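Local structure of tRNA (cytidine-2'-O-)-methyltransferase TrmJ (Sulfolobus acidocaldarius, 4CNG) at residues Lys110-Pro114 with Ile115-Arg119; His164-Gly167 with Ile168-Glu172. The protein catalyses transfer of a methyl group from S-adenosyl-L-methionine to the ribose 2'-oxygen of cytidine 32 in tRNA, working as a homodimer. The protein carries 1 engineered substitution. One frame throughout, in Å; residues are numbered along the deposited sequence.

How the interactions relate
Both contacts are local, and they come together in the folded chain: their centres are 14 Å apart, and Pro114 CB of interaction 1 packs on Glu172 OE2 of interaction 2 at 3.7 Å. Ile151, whose backbone N is hydrogen-bonded to the bound S-adenosyl-L-homocysteine, lies close to both, its side chain about 5 Å from that of Pro114 and about 4 Å from that of Val169. Interaction 2 reaches the ligand directly through Ala165, whereas the side chain of Pro114 stays about 8 Å from it. The dimer joins them a second time, because Tyr171 of the second subunit packs on Pro114 and also on Ile168.

Interaction 1: Lys110-Pro114 with Ile115-Arg119; sequences KSIRP and IDLER
Asp116 folds back over the backbone of Arg113, in the turn that leads from strand 111-112 at the edge of the sheet into helix 117-121. With CG beside the backbone N and anti to the carbonyl carbon (chi1 -57°), the side chain runs back towards the preceding strand. Its CB rests 3.3 Å from Arg113 O, and CG then passes the same oxygen on its way to the carboxylate. There the two oxygens part company. OD2 takes the Arg113 N-H at 3.0 Å in an almost straight bond (172°), met on the anti side and 26° out of the carboxylate plane; it also touches Ile112 CB at 3.6 Å. OD1 turns forward instead, to Arg119 NH2 at 3.2 Å, a salt bridge whose hydrogen bond is weak. Asp116 N meanwhile donates to Arg113 O, which closes the turn through Pro114 and Ile115; the OD2 bond runs the other way and braces it. A second backbone bond follows from Leu117 N to Pro114 O (2.9 Å), and that oxygen also receives a water that accepts Glu118 N. On the apolar side, Ile112 CD1 meets Leu117 CD2 at 3.9 Å, the two side chains crossing at about a right angle; both also pack on Ile95 of strand 93-97. Backbone bonds from Ile112 to Leu148 and Phe150 tie the strand to its neighbour. One carboxylate thus reaches back to the turn and forward into the helix: OD2 fixes the backbone just past the end of the strand, while the carboxylate's charge is probably partly offset by the guanidinium of Arg119, three residues ahead.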
loop_
_atom_site.group_PDB
_atom_site.type_symbol
_atom_site.label_atom_id
_atom_site.label_comp_id
_atom_site.label_asym_id
_atom_site.label_seq_id
_atom_site.Cartn_x
_atom_site.Cartn_y
_atom_site.Cartn_z
ATOM N N LYS A 110 -16.562 -7.330 16.749
ATOM C CA LYS A 110 -15.507 -7.919 15.893
ATOM C C LYS A 110 -14.411 -6.969 15.458
ATOM O O LYS A 110 -13.466 -7.384 14.810
ATOM C CB LYS A 110 -16.130 -8.485 14.586
ATOM C CG LYS A 110 -16.913 -9.747 14.718
ATOM C CD LYS A 110 -17.358 -10.273 13.379
ATOM C CE LYS A 110 -18.045 -11.567 13.668
ATOM N NZ LYS A 110 -18.386 -12.101 12.378
ATOM N N SER A 111 -14.581 -5.696 15.735
ATOM C CA SER A 111 -13.724 -4.704 15.122
ATOM C C SER A 111 -12.343 -4.665 15.785
ATOM O O SER A 111 -12.225 -4.595 17.005
ATOM C CB SER A 111 -14.380 -3.342 15.215
ATOM O OG SER A 111 -14.456 -2.950 16.573
ATOM N N ILE A 112 -11.306 -4.612 14.960
ATOM C CA ILE A 112 -9.936 -4.520 15.452
ATOM C C ILE A 112 -9.105 -3.573 14.593
ATOM O O ILE A 112 -9.565 -3.094 13.557
ATOM C CB ILE A 112 -9.255 -5.900 15.485
ATOM C CG1 ILE A 112 -9.094 -6.449 14.066
ATOM C CG2 ILE A 112 -10.049 -6.868 16.352
ATOM C CD1 ILE A 112 -8.198 -7.665 13.979
ATOM N N ARG A 113 -7.994 -3.182 15.201
ATOM C CA ARG A 113 -6.989 -2.378 14.515
ATOM C C ARG A 113 -5.666 -3.130 14.401
ATOM O O ARG A 113 -5.505 -4.212 14.965
ATOM C CB ARG A 113 -6.777 -1.049 15.242
ATOM C CG ARG A 113 -8.057 -0.265 15.487
ATOM C CD ARG A 113 -8.640 0.259 14.186
ATOM N NE ARG A 113 -9.848 1.049 14.406
ATOM C CZ ARG A 113 -11.074 0.543 14.450
ATOM N NH1 ARG A 113 -11.260 -0.758 14.287
ATOM N NH2 ARG A 113 -12.113 1.339 14.657
ATOM N N PRO A 114 -4.740 -2.571 13.629
ATOM C CA PRO A 114 -3.516 -3.334 13.363
ATOM C C PRO A 114 -2.723 -3.594 14.640
ATOM O O PRO A 114 -2.057 -4.623 14.753
ATOM C CB PRO A 114 -2.728 -2.411 12.433
ATOM C CG PRO A 114 -3.772 -1.610 11.735
ATOM C CD PRO A 114 -4.869 -1.403 12.740
ATOM N N ILE A 115 -2.798 -2.666 15.588
ATOM C CA ILE A 115 -2.084 -2.803 16.856
ATOM C C ILE A 115 -2.500 -4.073 17.591
ATOM O O ILE A 115 -1.759 -4.588 18.429
ATOM C CB ILE A 115 -2.324 -1.589 17.773
ATOM C CG1 ILE A 115 -1.384 -1.637 18.980
ATOM C CG2 ILE A 115 -3.776 -1.541 18.225
ATOM C CD1 ILE A 115 0.059 -1.333 18.642
ATOM N N ASP A 116 -3.688 -4.574 17.271
ATOM C CA ASP A 116 -4.197 -5.767 17.891
ATOM C C ASP A 116 -3.678 -7.069 17.240
ATOM O O ASP A 116 -3.852 -8.157 17.783
ATOM C CB ASP A 116 -5.743 -5.740 17.866
ATOM C CG ASP A 116 -6.316 -4.536 18.532
ATOM O OD1 ASP A 116 -6.000 -4.200 19.691
ATOM O OD2 ASP A 116 -7.310 -4.079 17.955
ATOM N N LEU A 117 -3.091 -6.965 16.060
ATOM C CA LEU A 117 -2.775 -8.161 15.291
ATOM C C LEU A 117 -1.786 -9.090 15.953
ATOM O O LEU A 117 -1.985 -10.293 15.977
ATOM C CB LEU A 117 -2.300 -7.811 13.879
ATOM C CG LEU A 117 -3.364 -7.182 12.992
ATOM C CD1 LEU A 117 -2.775 -6.811 11.659
ATOM C CD2 LEU A 117 -4.514 -8.141 12.785
ATOM N N GLU A 118 -0.702 -8.543 16.468
ATOM C CA GLU A 118 0.387 -9.372 16.982
ATOM C C GLU A 118 -0.143 -10.385 18.003
ATOM O O GLU A 118 0.244 -11.556 17.980
ATOM C CB GLU A 118 1.478 -8.486 17.592
ATOM C CG GLU A 118 2.752 -9.210 17.997
ATOM C CD GLU A 118 3.860 -8.242 18.379
ATOM O OE1 GLU A 118 3.588 -7.310 19.170
ATOM O OE2 GLU A 118 5.001 -8.406 17.884
ATOM N N ARG A 119 -0.965 -9.919 18.946
ATOM C CA ARG A 119 -1.481 -10.772 20.013
ATOM C C ARG A 119 -2.483 -11.783 19.474
ATOM O O ARG A 119 -2.578 -12.914 19.966
ATOM C CB ARG A 119 -2.057 -9.920 21.168
ATOM C CG ARG A 119 -3.468 -9.384 20.959
ATOM C CD ARG A 119 -4.125 -8.854 22.240
ATOM N NE ARG A 119 -5.029 -7.720 21.879
ATOM C CZ ARG A 119 -6.356 -7.870 21.715
ATOM N NH1 ARG A 119 -6.985 -9.037 21.854
ATOM N NH2 ARG A 119 -7.059 -6.831 21.255
HETATM O O HOH W 1 0.192 -5.752 15.952
#

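Interaction 2: His164-Gly167 with Ile168-Glu172; sequences HAVG and IVLYE. With SAH (S-adenosyl-L-homocysteine), chain C.
Val166 overlaps Leu170 one turn further along helix 162-175, the C-terminal helix of this SPOUT methyltransferase domain. The two side chains lie side by side and point the same way, an i to i+4 pairing in which Val166 CG1 meets Leu170 CD1 at 3.9 Å. CG1 gets there by standing anti to the backbone N (chi1 169°), while Leu170 bends its CG back until it rests 3.3 Å from Val166 O. This apolar face is covered by helix 33-45, through Ile39 and Leu42, and by strands of the parallel sheet, Val166 touching Leu25, Ile27 and Phe130. Four successive i to i+4 bonds are the signature of regular alpha-helix here. Leu170 N to Val166 O is the shortest, at 2.9 Å; Tyr171 N to Gly167 O is 3.0 Å. Branched side chains also shelter the carbonyls: Ile168 CG1 lies 3.4 Å from His164 O, and Val169 CG2 the same distance from Ala165 O. Another face of the helix builds the dimer: His164, its ND1 hydrogen-bonded to Asn161 of its own chain, stacks its ring on His164 of the second subunit, Tyr171 OH is hydrogen-bonded to Glu172 of the second subunit, and Glu172 itself forms salt bridges with Arg175 of its own chain and Arg175 of the second subunit. The helix therefore connects core, partner subunit and cofactor pocket; within 164-172 the pocket is met by Ala165, whose CB sits 3.8 Å from C1' of S-adenosyl-L-homocysteine, and equally far from adenine N9.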
loop_
_atom_site.group_PDB
_atom_site.type_symbol
_atom_site.label_atom_id
_atom_site.label_comp_id
_atom_site.label_asym_id
_atom_site.label_seq_id
_atom_site.Cartn_x
_atom_site.Cartn_y
_atom_site.Cartn_z
ATOM N N HIS A 164 -3.190 -1.478 -2.098
ATOM C CA HIS A 164 -2.517 -0.655 -1.083
ATOM C C HIS A 164 -2.907 -1.037 0.323
ATOM O O HIS A 164 -2.049 -1.061 1.200
ATOM C CB HIS A 164 -2.705 0.831 -1.409
ATOM C CG HIS A 164 -2.109 1.200 -2.735
ATOM N ND1 HIS A 164 -2.752 0.938 -3.930
ATOM C CD2 HIS A 164 -0.872 1.650 -3.060
ATOM C CE1 HIS A 164 -1.937 1.236 -4.928
ATOM N NE2 HIS A 164 -0.798 1.700 -4.432
ATOM N N ALA A 165 -4.194 -1.403 0.525
ATOM C CA ALA A 165 -4.602 -1.979 1.772
ATOM C C ALA A 165 -3.844 -3.284 2.068
ATOM O O ALA A 165 -3.352 -3.508 3.187
ATOM C CB ALA A 165 -6.095 -2.213 1.786
ATOM N N VAL A 166 -3.736 -4.132 1.052
ATOM C CA VAL A 166 -3.012 -5.394 1.216
ATOM C C VAL A 166 -1.542 -5.067 1.599
ATOM O O VAL A 166 -0.991 -5.658 2.509
ATOM C CB VAL A 166 -3.063 -6.205 -0.054
ATOM C CG1 VAL A 166 -2.094 -7.369 0.019
ATOM C CG2 VAL A 166 -4.481 -6.730 -0.294
ATOM N N GLY A 167 -0.899 -4.131 0.891
ATOM C CA GLY A 167 0.510 -3.830 1.173
ATOM C C GLY A 167 0.729 -3.342 2.592
ATOM O O GLY A 167 1.693 -3.725 3.233
ATOM N N ILE A 168 -0.167 -2.504 3.101
ATOM C CA ILE A 168 -0.043 -1.994 4.457
ATOM C C ILE A 168 -0.157 -3.132 5.458
ATOM O O ILE A 168 0.588 -3.195 6.416
ATOM C CB ILE A 168 -1.056 -0.863 4.706
ATOM C CG1 ILE A 168 -0.591 0.387 3.970
ATOM C CG2 ILE A 168 -1.282 -0.652 6.194
ATOM C CD1 ILE A 168 -1.641 1.427 3.755
ATOM N N VAL A 169 -1.161 -4.025 5.285
ATOM C CA VAL A 169 -1.311 -5.125 6.204
ATOM C C VAL A 169 -0.092 -6.052 6.168
ATOM O O VAL A 169 0.398 -6.515 7.210
ATOM C CB VAL A 169 -2.636 -5.884 5.949
ATOM C CG1 VAL A 169 -2.746 -7.124 6.806
ATOM C CG2 VAL A 169 -3.796 -4.939 6.250
ATOM N N LEU A 170 0.375 -6.378 4.981
ATOM C CA LEU A 170 1.511 -7.298 4.863
ATOM C C LEU A 170 2.789 -6.694 5.489
ATOM O O LEU A 170 3.582 -7.412 6.087
ATOM C CB LEU A 170 1.767 -7.710 3.418
ATOM C CG LEU A 170 0.695 -8.519 2.734
ATOM C CD1 LEU A 170 1.189 -8.983 1.366
ATOM C CD2 LEU A 170 -0.211 -9.406 3.515
ATOM N N TYR A 171 2.988 -5.395 5.322
ATOM C CA TYR A 171 4.068 -4.657 5.981
ATOM C C TYR A 171 3.931 -4.742 7.522
ATOM O O TYR A 171 4.908 -4.988 8.229
ATOM C CB TYR A 171 4.000 -3.203 5.507
ATOM C CG TYR A 171 4.767 -2.250 6.377
ATOM C CD1 TYR A 171 6.143 -2.247 6.386
ATOM C CD2 TYR A 171 4.104 -1.388 7.249
ATOM C CE1 TYR A 171 6.842 -1.372 7.206
ATOM C CE2 TYR A 171 4.758 -0.494 8.031
ATOM C CZ TYR A 171 6.135 -0.489 8.040
ATOM O OH TYR A 171 6.760 0.411 8.871
ATOM N N GLU A 172 2.724 -4.559 8.048
ATOM C CA GLU A 172 2.513 -4.690 9.475
ATOM C C GLU A 172 2.885 -6.093 9.947
ATOM O O GLU A 172 3.428 -6.262 11.047
ATOM C CB GLU A 172 1.059 -4.370 9.813
ATOM C CG GLU A 172 0.725 -2.907 9.979
ATOM C CD GLU A 172 1.162 -2.351 11.321
ATOM O OE1 GLU A 172 1.895 -3.032 12.069
ATOM O OE2 GLU A 172 0.733 -1.236 11.632
HETATM N N SAH C . -16.961 0.745 -1.791
HETATM C CA SAH C . -16.301 -0.470 -1.244
HETATM C CB SAH C . -14.811 -0.183 -1.155
HETATM C CG SAH C . -13.945 -1.455 -1.116
HETATM S SD SAH C . -12.201 -1.064 -1.047
HETATM C C SAH C . -16.925 -0.785 0.085
HETATM O O SAH C . -17.719 -0.002 0.610
HETATM O OXT SAH C . -16.792 -1.873 0.607
HETATM C "C5'" SAH C . -11.567 -2.690 -1.461
HETATM C "C4'" SAH C . -11.012 -3.505 -0.299
HETATM O "O4'" SAH C . -9.854 -2.837 0.229
HETATM C "C3'" SAH C . -11.908 -3.662 0.878
HETATM O "O3'" SAH C . -12.871 -4.696 0.622
HETATM C "C2'" SAH C . -10.952 -3.984 1.992
HETATM O "O2'" SAH C . -10.526 -5.337 1.895
HETATM C "C1'" SAH C . -9.773 -3.066 1.644
HETATM N N9 SAH C . -9.819 -1.731 2.314
HETATM C C8 SAH C . -9.802 -0.511 1.707
HETATM N N7 SAH C . -9.630 0.463 2.643
HETATM C C5 SAH C . -9.503 -0.169 3.835
HETATM C C6 SAH C . -9.224 0.250 5.150
HETATM N N6 SAH C . -9.080 1.551 5.475
HETATM N N1 SAH C . -9.132 -0.658 6.092
HETATM C C2 SAH C . -9.256 -1.956 5.777
HETATM N N3 SAH C . -9.483 -2.466 4.575
HETATM C C4 SAH C . -9.575 -1.573 3.614
#